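Local atomic coordinates of transcobalamin-1 (Homo sapiens, PDB entry 4KKI), a protein that binds vitamin B12 with femtomolar affinity, protects it from the acidic environment of the stomach and serves in its transport. Residues Lys37-Thr42 / Asn285-Val290; Gln45-Arg50 / Ile68-Gln73; Gln127-Asn132 / Thr139-Tyr144; Tyr145-Asp150 / Asn168-Glu173; Trp402-Leu405 / Pro410-Gln413. All blocks are in the same frame, centred on the assembly; numbering follows the deposited sequence.

Contact 1 of 5, residues Lys37-Thr42 / Asn285-Val290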
# COMPACT_ATOMS: atom_id res chain seq x y z
N LYS A 37 1.35 -15.14 14.01
CA LYS A 37 0.02 -15.13 14.63
C LYS A 37 -0.61 -13.74 14.85
O LYS A 37 -1.80 -13.57 14.58
CB LYS A 37 0.02 -15.93 15.95
CG LYS A 37 -1.05 -17.02 16.04
CD LYS A 37 -2.45 -16.45 15.88
CE LYS A 37 -3.53 -17.51 16.10
NZ LYS A 37 -3.58 -17.99 17.51
N PRO A 38 0.18 -12.76 15.34
CA PRO A 38 -0.43 -11.43 15.52
C PRO A 38 -0.99 -10.87 14.22
O PRO A 38 -2.02 -10.19 14.24
CB PRO A 38 0.75 -10.58 16.00
CG PRO A 38 1.61 -11.55 16.73
CD PRO A 38 1.54 -12.81 15.91
N LEU A 39 -0.33 -11.15 13.10
CA LEU A 39 -0.81 -10.72 11.80
C LEU A 39 -2.15 -11.38 11.52
O LEU A 39 -3.10 -10.73 11.08
CB LEU A 39 0.18 -11.08 10.70
CG LEU A 39 1.60 -10.52 10.80
CD1 LEU A 39 2.40 -10.89 9.56
CD2 LEU A 39 1.57 -9.02 10.99
N LEU A 40 -2.21 -12.69 11.77
CA LEU A 40 -3.42 -13.46 11.56
C LEU A 40 -4.55 -12.93 12.43
O LEU A 40 -5.65 -12.68 11.95
CB LEU A 40 -3.17 -14.95 11.84
CG LEU A 40 -2.04 -15.62 11.04
CD1 LEU A 40 -1.82 -17.06 11.48
CD2 LEU A 40 -2.33 -15.56 9.55
N ASN A 41 -4.26 -12.74 13.72
CA ASN A 41 -5.24 -12.21 14.66
C ASN A 41 -5.79 -10.86 14.22
O ASN A 41 -7.00 -10.67 14.17
CB ASN A 41 -4.65 -12.12 16.07
CG ASN A 41 -4.34 -13.48 16.66
OD1 ASN A 41 -4.98 -14.47 16.31
ND2 ASN A 41 -3.37 -13.53 17.56
N THR A 42 -4.89 -9.93 13.90
CA THR A 42 -5.26 -8.60 13.43
C THR A 42 -6.25 -8.65 12.25
O THR A 42 -7.27 -7.96 12.26
CB THR A 42 -4.02 -7.79 13.02
OG1 THR A 42 -3.25 -7.47 14.18
CG2 THR A 42 -4.41 -6.51 12.31
N ASN A 285 -4.49 -3.29 7.32
CA ASN A 285 -3.92 -2.99 6.02
C ASN A 285 -2.42 -3.27 6.00
O ASN A 285 -1.88 -3.77 5.02
CB ASN A 285 -4.19 -1.54 5.62
CG ASN A 285 -5.67 -1.23 5.51
OD1 ASN A 285 -6.27 -1.41 4.45
ND2 ASN A 285 -6.25 -0.74 6.60
N ALA A 286 -1.75 -2.94 7.10
CA ALA A 286 -0.31 -3.15 7.20
C ALA A 286 0.01 -4.63 7.36
O ALA A 286 0.98 -5.13 6.80
CB ALA A 286 0.27 -2.34 8.35
N ALA A 287 -0.82 -5.32 8.14
CA ALA A 287 -0.64 -6.76 8.34
C ALA A 287 -0.81 -7.50 7.02
O ALA A 287 -0.05 -8.42 6.71
CB ALA A 287 -1.62 -7.28 9.38
N ALA A 288 -1.81 -7.09 6.24
CA ALA A 288 -2.07 -7.71 4.94
C ALA A 288 -0.91 -7.53 3.96
O ALA A 288 -0.56 -8.46 3.24
CB ALA A 288 -3.36 -7.17 4.34
N GLN A 289 -0.32 -6.34 3.94
CA GLN A 289 0.72 -6.05 2.96
C GLN A 289 2.06 -6.72 3.27
O GLN A 289 2.84 -6.99 2.37
CB GLN A 289 0.91 -4.55 2.79
CG GLN A 289 -0.28 -3.86 2.15
CD GLN A 289 -0.04 -2.39 1.89
OE1 GLN A 289 -0.68 -1.79 1.03
NE2 GLN A 289 0.90 -1.81 2.62
N VAL A 290 2.31 -6.99 4.55
CA VAL A 290 3.60 -7.55 4.96
C VAL A 290 3.63 -9.08 4.89
O VAL A 290 4.68 -9.68 4.68
CB VAL A 290 4.01 -7.07 6.37
CG1 VAL A 290 3.21 -7.79 7.46
CG2 VAL A 290 5.50 -7.27 6.59
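Leu39 reaches across to Ala287 and Val290 where helix 37-45 meets helix 284-294. The short segments cross at -130°, with axes 9.1 Å apart at their closest; consistent with the small alanine side chain, the CA atoms of Leu39 and Ala287 are only 5.3 Å apart. From CB, which points toward the partner helix, the Leu39 chain turns so that CG is anti to the carbonyl carbon (chi1 -59°). The branch then divides the work. CD1 meets Val290 CG1 at 3.8 Å, while CD2 settles on the methyl of Ala287, 4.0 Å from its CB, and also brushes Val290 CG1. The leucine and valine side chains meet at about a right angle. Thr42, one turn on, adds its CG2 to the far flank of the same alanine CB, at 4.1 Å. Its hydroxyl is turned back onto its own helix, where OG1 donates to Pro38 O at 3.0 Å, leaving the methyl for the interface. This is purely apolar packing inside the alpha6-alpha6 barrel. Ile276 of helix 265-277 touches Leu39, Val272 of that helix touches Val290, and Leu291 and Leu294 continue the leucine's seat along helix 284-294.

Contact 2 of 5, residues Gln45-Arg50 / Ile68-Gln73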
# COMPACT_ATOMS: atom_id res chain seq x y z
N GLN A 45 -9.76 -9.73 13.34
CA GLN A 45 -10.53 -8.71 14.06
C GLN A 45 -11.14 -7.69 13.10
O GLN A 45 -12.11 -7.01 13.45
CB GLN A 45 -9.68 -7.97 15.10
CG GLN A 45 -8.62 -8.80 15.82
CD GLN A 45 -9.18 -9.79 16.81
OE1 GLN A 45 -10.38 -10.06 16.85
NE2 GLN A 45 -8.30 -10.35 17.64
N SER A 46 -10.57 -7.59 11.91
CA SER A 46 -11.05 -6.63 10.91
C SER A 46 -12.46 -6.96 10.42
O SER A 46 -13.10 -6.14 9.78
CB SER A 46 -10.07 -6.52 9.74
OG SER A 46 -10.03 -7.72 8.98
N ASN A 47 -12.93 -8.17 10.74
CA ASN A 47 -14.31 -8.55 10.48
C ASN A 47 -15.32 -7.59 11.11
O ASN A 47 -16.38 -7.33 10.55
CB ASN A 47 -14.58 -9.97 10.99
CG ASN A 47 -14.46 -11.02 9.91
OD1 ASN A 47 -13.62 -11.91 9.99
ND2 ASN A 47 -15.31 -10.92 8.89
N TYR A 48 -14.97 -7.08 12.29
CA TYR A 48 -15.86 -6.21 13.05
C TYR A 48 -15.70 -4.73 12.69
O TYR A 48 -16.30 -3.86 13.31
CB TYR A 48 -15.65 -6.41 14.55
CG TYR A 48 -15.94 -7.82 15.01
CD1 TYR A 48 -17.24 -8.21 15.32
CD2 TYR A 48 -14.93 -8.76 15.14
CE1 TYR A 48 -17.52 -9.49 15.74
CE2 TYR A 48 -15.19 -10.05 15.56
CZ TYR A 48 -16.49 -10.41 15.86
OH TYR A 48 -16.77 -11.69 16.28
N ASN A 49 -14.88 -4.45 11.68
CA ASN A 49 -14.65 -3.09 11.23
C ASN A 49 -15.22 -2.88 9.83
O ASN A 49 -14.60 -3.25 8.84
CB ASN A 49 -13.15 -2.76 11.24
CG ASN A 49 -12.87 -1.28 11.14
OD1 ASN A 49 -11.71 -0.86 11.15
ND2 ASN A 49 -13.92 -0.47 11.07
N ARG A 50 -16.40 -2.29 9.76
CA ARG A 50 -17.09 -2.09 8.50
C ARG A 50 -16.40 -1.03 7.64
O ARG A 50 -16.63 -0.93 6.44
CB ARG A 50 -18.55 -1.69 8.75
CG ARG A 50 -19.53 -2.23 7.72
CD ARG A 50 -20.96 -2.03 8.17
NE ARG A 50 -21.92 -2.72 7.31
CZ ARG A 50 -22.30 -3.98 7.49
NH1 ARG A 50 -23.17 -4.53 6.65
NH2 ARG A 50 -21.81 -4.69 8.49
N ILE A 68 -9.94 -17.82 4.89
CA ILE A 68 -10.72 -17.47 6.08
C ILE A 68 -12.14 -17.13 5.65
O ILE A 68 -12.37 -16.10 5.01
CB ILE A 68 -10.11 -16.27 6.83
CG1 ILE A 68 -8.69 -16.60 7.28
CG2 ILE A 68 -10.98 -15.90 8.02
CD1 ILE A 68 -8.61 -17.79 8.22
N GLN A 69 -13.07 -18.00 5.99
CA GLN A 69 -14.45 -17.90 5.52
C GLN A 69 -15.12 -16.57 5.84
O GLN A 69 -15.71 -15.94 4.95
CB GLN A 69 -15.29 -19.05 6.08
CG GLN A 69 -16.71 -19.08 5.55
CD GLN A 69 -16.75 -19.28 4.05
OE1 GLN A 69 -15.85 -19.88 3.46
NE2 GLN A 69 -17.80 -18.77 3.42
N THR A 70 -15.05 -16.14 7.10
CA THR A 70 -15.70 -14.91 7.53
C THR A 70 -15.21 -13.70 6.74
O THR A 70 -16.01 -12.88 6.29
CB THR A 70 -15.47 -14.64 9.03
OG1 THR A 70 -14.07 -14.75 9.33
CG2 THR A 70 -16.24 -15.65 9.87
N LEU A 71 -13.90 -13.61 6.56
CA LEU A 71 -13.31 -12.52 5.79
C LEU A 71 -13.66 -12.65 4.31
O LEU A 71 -13.88 -11.66 3.62
CB LEU A 71 -11.79 -12.50 5.98
CG LEU A 71 -11.32 -12.11 7.38
CD1 LEU A 71 -9.83 -12.38 7.56
CD2 LEU A 71 -11.64 -10.64 7.66
N MET A 72 -13.71 -13.89 3.83
CA MET A 72 -14.09 -14.16 2.45
C MET A 72 -15.52 -13.67 2.17
O MET A 72 -15.78 -13.03 1.15
CB MET A 72 -13.98 -15.65 2.15
CG MET A 72 -14.49 -16.04 0.78
SD MET A 72 -13.46 -15.38 -0.54
CE MET A 72 -11.91 -16.20 -0.17
N GLN A 73 -16.43 -13.96 3.10
CA GLN A 73 -17.82 -13.53 2.99
C GLN A 73 -17.92 -12.01 3.04
O GLN A 73 -18.71 -11.40 2.32
CB GLN A 73 -18.66 -14.14 4.11
CG GLN A 73 -18.83 -15.64 4.01
CD GLN A 73 -19.40 -16.26 5.26
OE1 GLN A 73 -19.58 -17.47 5.34
NE2 GLN A 73 -19.70 -15.43 6.26
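The CA atoms of Asn47 and Leu71 come within 6.2 Å of each other where a short 3-10 turn, residues 46-48, passes the opening turn of helix 69-85. This is a loop-to-helix contact of the alpha6-alpha6 barrel: the 45-50 segment leaves helix 37-45 and heads for helix 55-63, and the chain returns to it through Ile68, the N-cap residue of helix 69-85.

Asn47 carries the contact with its flat amide, which meets Thr70 at about a right angle and uses both ends on it. The hydroxyl OG1 of Thr70 donates to Asn47 OD1 at 3.0 Å, arriving 33° out of the carbonyl plane. At the other end of the amide, Asn47 ND2 makes a weak bond to the backbone Thr70 O at 3.3 Å, though a fairly straight one (159°). Together they probably set the rotation of the amide. Thr70 can offer its hydroxyl because OG1 sits between its backbone N and carbonyl carbon (chi1 51°). A leucine in place of Asn47 would probably leave the Thr70 hydroxyl without its acceptor and lose the weak bond to Thr70 O, with Lys74, which bonds Ser46 O and Asn49 O, as a remaining polar tie.

Leu71 lays its CD2 over the face of the Asn47 amide, and also packs on Val57 and Leu61 of helix 55-63. Ser46 OG is hydrogen-bonded to Met43 O of the preceding helix. The methyl Leu71 CD2 lies 3.3 Å from Asn47 OD1 and 3.6 Å from Ser46 OG.

Contact 3 of 5, residues Gln127-Asn132 / Thr139-Tyr144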
# COMPACT_ATOMS: atom_id res chain seq x y z
N GLN A 127 -7.07 3.66 -18.23
CA GLN A 127 -6.95 4.62 -19.32
C GLN A 127 -7.36 6.02 -18.85
O GLN A 127 -6.86 7.02 -19.35
CB GLN A 127 -7.79 4.19 -20.52
CG GLN A 127 -7.49 4.96 -21.80
CD GLN A 127 -6.06 4.77 -22.28
OE1 GLN A 127 -5.44 3.73 -22.04
NE2 GLN A 127 -5.52 5.78 -22.95
N ALA A 128 -8.28 6.07 -17.89
CA ALA A 128 -8.70 7.35 -17.33
C ALA A 128 -7.56 7.98 -16.54
O ALA A 128 -7.39 9.20 -16.54
CB ALA A 128 -9.93 7.17 -16.44
N GLU A 129 -6.77 7.14 -15.87
CA GLU A 129 -5.58 7.60 -15.17
C GLU A 129 -4.61 8.23 -16.15
O GLU A 129 -4.05 9.30 -15.90
CB GLU A 129 -4.89 6.43 -14.45
CG GLU A 129 -5.74 5.74 -13.39
CD GLU A 129 -5.63 6.41 -12.03
OE1 GLU A 129 -4.95 7.46 -11.93
OE2 GLU A 129 -6.22 5.89 -11.06
N ILE A 130 -4.42 7.56 -17.29
CA ILE A 130 -3.52 8.03 -18.34
C ILE A 130 -3.99 9.36 -18.91
O ILE A 130 -3.21 10.30 -19.07
CB ILE A 130 -3.41 7.01 -19.48
CG1 ILE A 130 -2.90 5.67 -18.95
CG2 ILE A 130 -2.50 7.53 -20.58
CD1 ILE A 130 -1.50 5.73 -18.37
N GLU A 131 -5.28 9.45 -19.22
CA GLU A 131 -5.85 10.65 -19.82
C GLU A 131 -5.86 11.81 -18.83
O GLU A 131 -5.90 12.98 -19.23
CB GLU A 131 -7.26 10.38 -20.35
CG GLU A 131 -7.27 9.39 -21.52
CD GLU A 131 -8.67 8.93 -21.87
OE1 GLU A 131 -9.64 9.40 -21.24
OE2 GLU A 131 -8.80 8.08 -22.79
N ASN A 132 -5.82 11.50 -17.54
CA ASN A 132 -5.72 12.54 -16.53
C ASN A 132 -4.31 13.12 -16.47
O ASN A 132 -4.13 14.31 -16.20
CB ASN A 132 -6.16 12.03 -15.16
CG ASN A 132 -6.26 13.14 -14.14
OD1 ASN A 132 -7.29 13.81 -14.04
ND2 ASN A 132 -5.20 13.34 -13.37
N THR A 139 -0.04 14.25 -13.61
CA THR A 139 -0.62 13.73 -12.38
C THR A 139 -1.81 12.82 -12.69
O THR A 139 -2.77 13.24 -13.33
CB THR A 139 -1.08 14.86 -11.43
OG1 THR A 139 0.01 15.76 -11.21
CG2 THR A 139 -1.53 14.29 -10.11
N PRO A 140 -1.75 11.56 -12.23
CA PRO A 140 -2.87 10.63 -12.44
C PRO A 140 -4.05 10.99 -11.55
O PRO A 140 -3.96 11.92 -10.74
CB PRO A 140 -2.28 9.29 -12.02
CG PRO A 140 -1.21 9.64 -11.04
CD PRO A 140 -0.63 10.93 -11.52
N LEU A 141 -5.16 10.27 -11.71
CA LEU A 141 -6.33 10.47 -10.87
C LEU A 141 -6.00 10.10 -9.43
O LEU A 141 -6.45 10.76 -8.49
CB LEU A 141 -7.50 9.62 -11.38
CG LEU A 141 -8.20 10.13 -12.64
CD1 LEU A 141 -9.23 9.12 -13.14
CD2 LEU A 141 -8.86 11.47 -12.37
N THR A 142 -5.20 9.05 -9.27
CA THR A 142 -4.77 8.61 -7.95
C THR A 142 -3.26 8.77 -7.77
O THR A 142 -2.78 9.83 -7.36
CB THR A 142 -5.17 7.15 -7.69
OG1 THR A 142 -4.56 6.30 -8.66
CG2 THR A 142 -6.68 6.99 -7.76
N ASN A 143 -2.51 7.72 -8.08
CA ASN A 143 -1.07 7.72 -7.87
C ASN A 143 -0.40 6.58 -8.64
O ASN A 143 -1.07 5.79 -9.29
CB ASN A 143 -0.76 7.59 -6.38
CG ASN A 143 -1.48 6.42 -5.74
OD1 ASN A 143 -1.14 5.27 -5.99
ND2 ASN A 143 -2.48 6.72 -4.93
N TYR A 144 0.93 6.51 -8.57
CA TYR A 144 1.66 5.48 -9.31
C TYR A 144 1.62 4.11 -8.64
O TYR A 144 1.84 3.09 -9.28
CB TYR A 144 3.11 5.91 -9.56
CG TYR A 144 3.34 6.55 -10.91
CD1 TYR A 144 2.33 7.26 -11.54
CD2 TYR A 144 4.56 6.42 -11.56
CE1 TYR A 144 2.54 7.85 -12.78
CE2 TYR A 144 4.78 6.99 -12.79
CZ TYR A 144 3.76 7.71 -13.40
OH TYR A 144 3.98 8.28 -14.63
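Leu141 lies over the side of helix 118-135, its branches spread between Ala128 and Asn132. CD1 packs against Ala128 CB at 3.9 Å, and CD2 comes up to the Asn132 amide, 3.3 Å from OD1. The polar core of the contact is Glu129. Its chain bends at chi2 (-86°), which folds the carboxylate round to the backbone of the 139-144 loop instead of letting it run out from the helix. There OE1 receives Thr142 N at 3.1 Å through its syn lone pair, and Leu141 N in a weak, bent bond (120°). The other oxygen, OE2, takes the Thr142 hydroxyl OG1 at 2.9 Å, from 33° out of the carboxylate plane, and has a further partner in Ser92 OG. Replacing Glu129 with an alanine is likely to deprive two loop N-H groups and the Thr142 hydroxyl of their carboxylate acceptor and free the loop to shift. Asn132 ND2 also faces Thr139 O, but their separation in the model is too short to be trusted in detail.

The loop it holds is part of the cobalamin site: Thr142 O and Asn143 ND2 both hydrogen-bond to the ligand, so Glu129 probably positions it from the second shell. The donors gathered round this buried carboxylate would probably stabilise a charge on it, while nearby Asp150, which shares Ser92 OG, would work against it.

Contact 4 of 5, residues Tyr145-Asp150 / Asn168-Glu173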
# COMPACT_ATOMS: atom_id res chain seq x y z
N TYR A 145 1.36 4.10 -7.33
CA TYR A 145 1.16 2.85 -6.62
C TYR A 145 -0.04 2.11 -7.20
O TYR A 145 0.03 0.92 -7.48
CB TYR A 145 0.97 3.13 -5.13
CG TYR A 145 0.85 1.90 -4.26
CD1 TYR A 145 1.99 1.28 -3.74
CD2 TYR A 145 -0.39 1.36 -3.95
CE1 TYR A 145 1.88 0.16 -2.94
CE2 TYR A 145 -0.50 0.24 -3.15
CZ TYR A 145 0.63 -0.36 -2.65
OH TYR A 145 0.52 -1.47 -1.85
N GLN A 146 -1.14 2.84 -7.39
CA GLN A 146 -2.34 2.26 -7.99
C GLN A 146 -2.13 1.98 -9.47
O GLN A 146 -2.60 0.97 -10.00
CB GLN A 146 -3.55 3.18 -7.79
CG GLN A 146 -3.93 3.38 -6.34
CD GLN A 146 -5.33 3.93 -6.16
OE1 GLN A 146 -6.18 3.78 -7.04
NE2 GLN A 146 -5.58 4.57 -5.03
N LEU A 147 -1.41 2.88 -10.14
CA LEU A 147 -1.09 2.70 -11.55
C LEU A 147 -0.31 1.41 -11.75
O LEU A 147 -0.49 0.70 -12.75
CB LEU A 147 -0.27 3.88 -12.07
CG LEU A 147 -0.30 4.10 -13.58
CD1 LEU A 147 -1.67 4.62 -14.01
CD2 LEU A 147 0.79 5.06 -14.01
N SER A 148 0.56 1.10 -10.79
CA SER A 148 1.34 -0.13 -10.83
C SER A 148 0.43 -1.32 -10.55
O SER A 148 0.56 -2.37 -11.18
CB SER A 148 2.47 -0.09 -9.80
OG SER A 148 3.33 1.02 -10.03
N LEU A 149 -0.47 -1.15 -9.59
CA LEU A 149 -1.48 -2.17 -9.31
C LEU A 149 -2.30 -2.46 -10.56
O LEU A 149 -2.63 -3.61 -10.84
CB LEU A 149 -2.40 -1.72 -8.16
CG LEU A 149 -1.88 -1.86 -6.73
CD1 LEU A 149 -2.84 -1.22 -5.74
CD2 LEU A 149 -1.67 -3.33 -6.40
N ASP A 150 -2.62 -1.41 -11.31
CA ASP A 150 -3.41 -1.55 -12.53
C ASP A 150 -2.70 -2.40 -13.58
O ASP A 150 -3.27 -3.36 -14.10
CB ASP A 150 -3.73 -0.17 -13.13
CG ASP A 150 -4.59 0.67 -12.21
OD1 ASP A 150 -5.33 0.09 -11.38
OD2 ASP A 150 -4.52 1.91 -12.31
N ASN A 168 6.37 4.54 -21.48
CA ASN A 168 6.26 5.99 -21.49
C ASN A 168 6.13 6.61 -20.10
O ASN A 168 6.73 7.64 -19.82
CB ASN A 168 5.08 6.42 -22.37
CG ASN A 168 5.29 7.78 -23.01
OD1 ASN A 168 5.25 7.91 -24.23
ND2 ASN A 168 5.50 8.79 -22.18
N HIS A 169 5.37 5.96 -19.23
CA HIS A 169 5.01 6.57 -17.94
C HIS A 169 5.79 6.06 -16.73
O HIS A 169 5.91 6.77 -15.73
CB HIS A 169 3.51 6.44 -17.68
CG HIS A 169 2.66 7.19 -18.67
ND1 HIS A 169 2.55 8.56 -18.66
CD2 HIS A 169 1.89 6.75 -19.69
CE1 HIS A 169 1.74 8.94 -19.64
NE2 HIS A 169 1.33 7.86 -20.28
N PHE A 170 6.33 4.85 -16.81
CA PHE A 170 6.95 4.23 -15.64
C PHE A 170 8.45 4.50 -15.49
O PHE A 170 9.13 3.82 -14.72
CB PHE A 170 6.67 2.72 -15.62
CG PHE A 170 5.32 2.37 -15.08
CD1 PHE A 170 4.18 2.51 -15.86
CD2 PHE A 170 5.17 1.90 -13.78
CE1 PHE A 170 2.93 2.19 -15.37
CE2 PHE A 170 3.92 1.58 -13.28
CZ PHE A 170 2.80 1.72 -14.08
N THR A 171 8.96 5.48 -16.24
CA THR A 171 10.36 5.89 -16.12
C THR A 171 10.70 6.25 -14.68
O THR A 171 10.01 7.06 -14.06
CB THR A 171 10.65 7.11 -17.01
OG1 THR A 171 9.86 7.04 -18.20
CG2 THR A 171 12.12 7.17 -17.38
N PRO A 172 11.79 5.67 -14.15
CA PRO A 172 12.21 5.84 -12.76
C PRO A 172 12.42 7.30 -12.34
O PRO A 172 12.42 7.60 -11.15
CB PRO A 172 13.54 5.08 -12.70
CG PRO A 172 13.42 4.06 -13.77
CD PRO A 172 12.66 4.73 -14.87
N GLU A 173 12.60 8.19 -13.31
CA GLU A 173 12.83 9.59 -13.00
C GLU A 173 11.52 10.38 -12.92
O GLU A 173 11.53 11.57 -12.59
CB GLU A 173 13.79 10.23 -14.02
CG GLU A 173 15.16 9.57 -14.06
CD GLU A 173 15.89 9.62 -12.73
OE1 GLU A 173 15.73 10.61 -11.99
OE2 GLU A 173 16.62 8.66 -12.41
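The Phe170 ring meets helix 144-156 with its edge: Leu147 O and Ser148 CA lie at its rim in the plane of the ring, and the ring tip is driven between the two residues. Beside it, the imidazole of His169 carries Asn168 CB on one face, 4.1 Å above the plane and offset toward the rim. At the Phe170 tip, CZ is 3.7 Å from the backbone Leu147 O. Along one rim CE1 touches Leu147 CD2 at 3.8 Å; along the other, CE2 approaches Ser148 OG at 3.4 Å. That serine oxygen is held by a hydrogen bond to Tyr144 O, one turn back in the helix. Leu147 presents its branch to the ring because CG is anti to the backbone N (chi1 -158°), and the two side chains pass each other at a slant.

Phe170 is the first residue to leave helix 163-169, and its backbone O accepts from Tyr177 OH. The contact ties this helix end to a barrel helix of the alpha6-alpha6 fold whose opposite flank is ligand-facing: Tyr145 and Gln146 belong to the cobalamin site, with Gln146 NE2 hydrogen-bonded to the vitamin.

Contact 5 of 5, residues Trp402-Leu405 / Pro410-Gln413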
# COMPACT_ATOMS: atom_id res chain seq x y z
N TRP A 402 -1.90 17.24 3.62
CA TRP A 402 -1.49 17.52 4.99
C TRP A 402 -0.54 16.43 5.48
O TRP A 402 -0.87 15.24 5.44
CB TRP A 402 -2.71 17.64 5.91
CG TRP A 402 -3.56 18.83 5.62
CD1 TRP A 402 -4.74 18.85 4.92
CD2 TRP A 402 -3.31 20.19 6.02
NE1 TRP A 402 -5.23 20.13 4.86
CE2 TRP A 402 -4.37 20.97 5.53
CE3 TRP A 402 -2.29 20.81 6.74
CZ2 TRP A 402 -4.45 22.35 5.74
CZ3 TRP A 402 -2.36 22.18 6.95
CH2 TRP A 402 -3.43 22.93 6.45
N GLU A 403 0.63 16.84 5.95
CA GLU A 403 1.66 15.91 6.39
C GLU A 403 1.78 15.92 7.91
O GLU A 403 1.76 16.98 8.54
CB GLU A 403 3.00 16.27 5.75
CG GLU A 403 4.13 15.31 6.07
CD GLU A 403 5.47 15.80 5.53
OE1 GLU A 403 6.40 14.97 5.41
OE2 GLU A 403 5.59 17.00 5.23
N LEU A 404 1.90 14.74 8.50
CA LEU A 404 2.03 14.61 9.95
C LEU A 404 3.49 14.44 10.33
O LEU A 404 4.19 13.58 9.79
CB LEU A 404 1.21 13.43 10.45
CG LEU A 404 -0.24 13.34 9.96
CD1 LEU A 404 -0.94 12.16 10.60
CD2 LEU A 404 -1.00 14.64 10.23
N LEU A 405 3.96 15.26 11.27
CA LEU A 405 5.37 15.22 11.67
C LEU A 405 5.56 15.27 13.18
O LEU A 405 4.72 15.80 13.92
CB LEU A 405 6.16 16.36 11.02
CG LEU A 405 6.18 16.45 9.50
CD1 LEU A 405 5.08 17.38 9.01
CD2 LEU A 405 7.54 16.91 8.99
N PRO A 410 8.61 13.11 9.33
CA PRO A 410 7.30 12.56 8.94
C PRO A 410 6.96 11.26 9.67
O PRO A 410 7.82 10.38 9.78
CB PRO A 410 7.46 12.30 7.43
CG PRO A 410 8.93 12.16 7.22
CD PRO A 410 9.57 13.09 8.21
N LEU A 411 5.73 11.15 10.15
CA LEU A 411 5.29 9.96 10.86
C LEU A 411 5.11 8.78 9.91
O LEU A 411 4.84 8.96 8.72
CB LEU A 411 3.97 10.22 11.59
CG LEU A 411 3.94 11.39 12.58
CD1 LEU A 411 2.59 11.45 13.27
CD2 LEU A 411 5.07 11.25 13.59
N SER A 412 5.27 7.57 10.45
CA SER A 412 5.05 6.34 9.69
C SER A 412 3.65 5.80 9.96
O SER A 412 3.28 4.74 9.45
CB SER A 412 6.09 5.28 10.08
OG SER A 412 7.40 5.69 9.73
N GLN A 413 2.89 6.52 10.78
CA GLN A 413 1.54 6.11 11.12
C GLN A 413 0.56 7.26 10.92
O GLN A 413 0.96 8.42 10.82
CB GLN A 413 1.47 5.64 12.57
CG GLN A 413 2.36 4.45 12.90
CD GLN A 413 2.31 4.09 14.37
OE1 GLN A 413 1.47 3.28 14.79
NE2 GLN A 413 3.19 4.68 15.16
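Leu404 and Leu411 take nearly the same first torsion, each with CG anti to the carbonyl carbon (chi1 -49° and -56°); with the strands paired, this puts CD1 of Leu411 within 3.7 Å of Leu404 CB. Leu404 lies on strand 400-406 and Leu411 just beyond the short edge strand 409-410 of a beta hairpin, at one end of a mixed sheet in the C-terminal beta domain. Leu405 and Pro410 form an antiparallel non-hydrogen-bonded pair, CA to CA 4.3 Å, their side chains on the same face. Beyond them, Leu411 N donates to Leu404 O at 2.9 Å, nearly straight at 168°. Glu403 runs alongside Pro410, both side chains pointing the same way; its extended chain lays OE1 3.5 Å from Pro410 CB, while OE2 is hydrogen-bonded to Ser431 OG of strand 426-432.

The hairpin is also a wall of the cobalamin site. Leu404 N, Trp402 O and Leu411 O all hydrogen-bond to the ligand, so backbone atoms of strand 400-406 and of the residue after 409-410 grip it. Behind, Phe358 of helix 358-368 touches Leu404 and Leu411. Leu404 O itself serves two neighbours across the hairpin: besides the Leu411 amide it receives a CA-H...O contact from Pro410, with CA 3.4 Å away.

Contacts 1 and 4 are buried and mostly apolar, on opposite sides of the chain's centre; contact 1 joins two helices, contact 4 a helix and the residue leaving another, yet Gln289 OE1 meets Tyr145 OH between them in a probable hydrogen bond. Contacts 2 and 3 are only partly buried and rely on side-chain amides or a carboxylate binding a neighbouring segment. Segment 45-50 of contact 2 follows closely on 37-42 of contact 1 but lies away from the ligand site. Contacts 3 and 4 draw on consecutive helices, 118-135 and 144-156, and touch through Glu129 with Leu147. Contact 5, partly buried in the beta domain, combines one backbone hydrogen bond with leucine packing and approaches the same cobalamin.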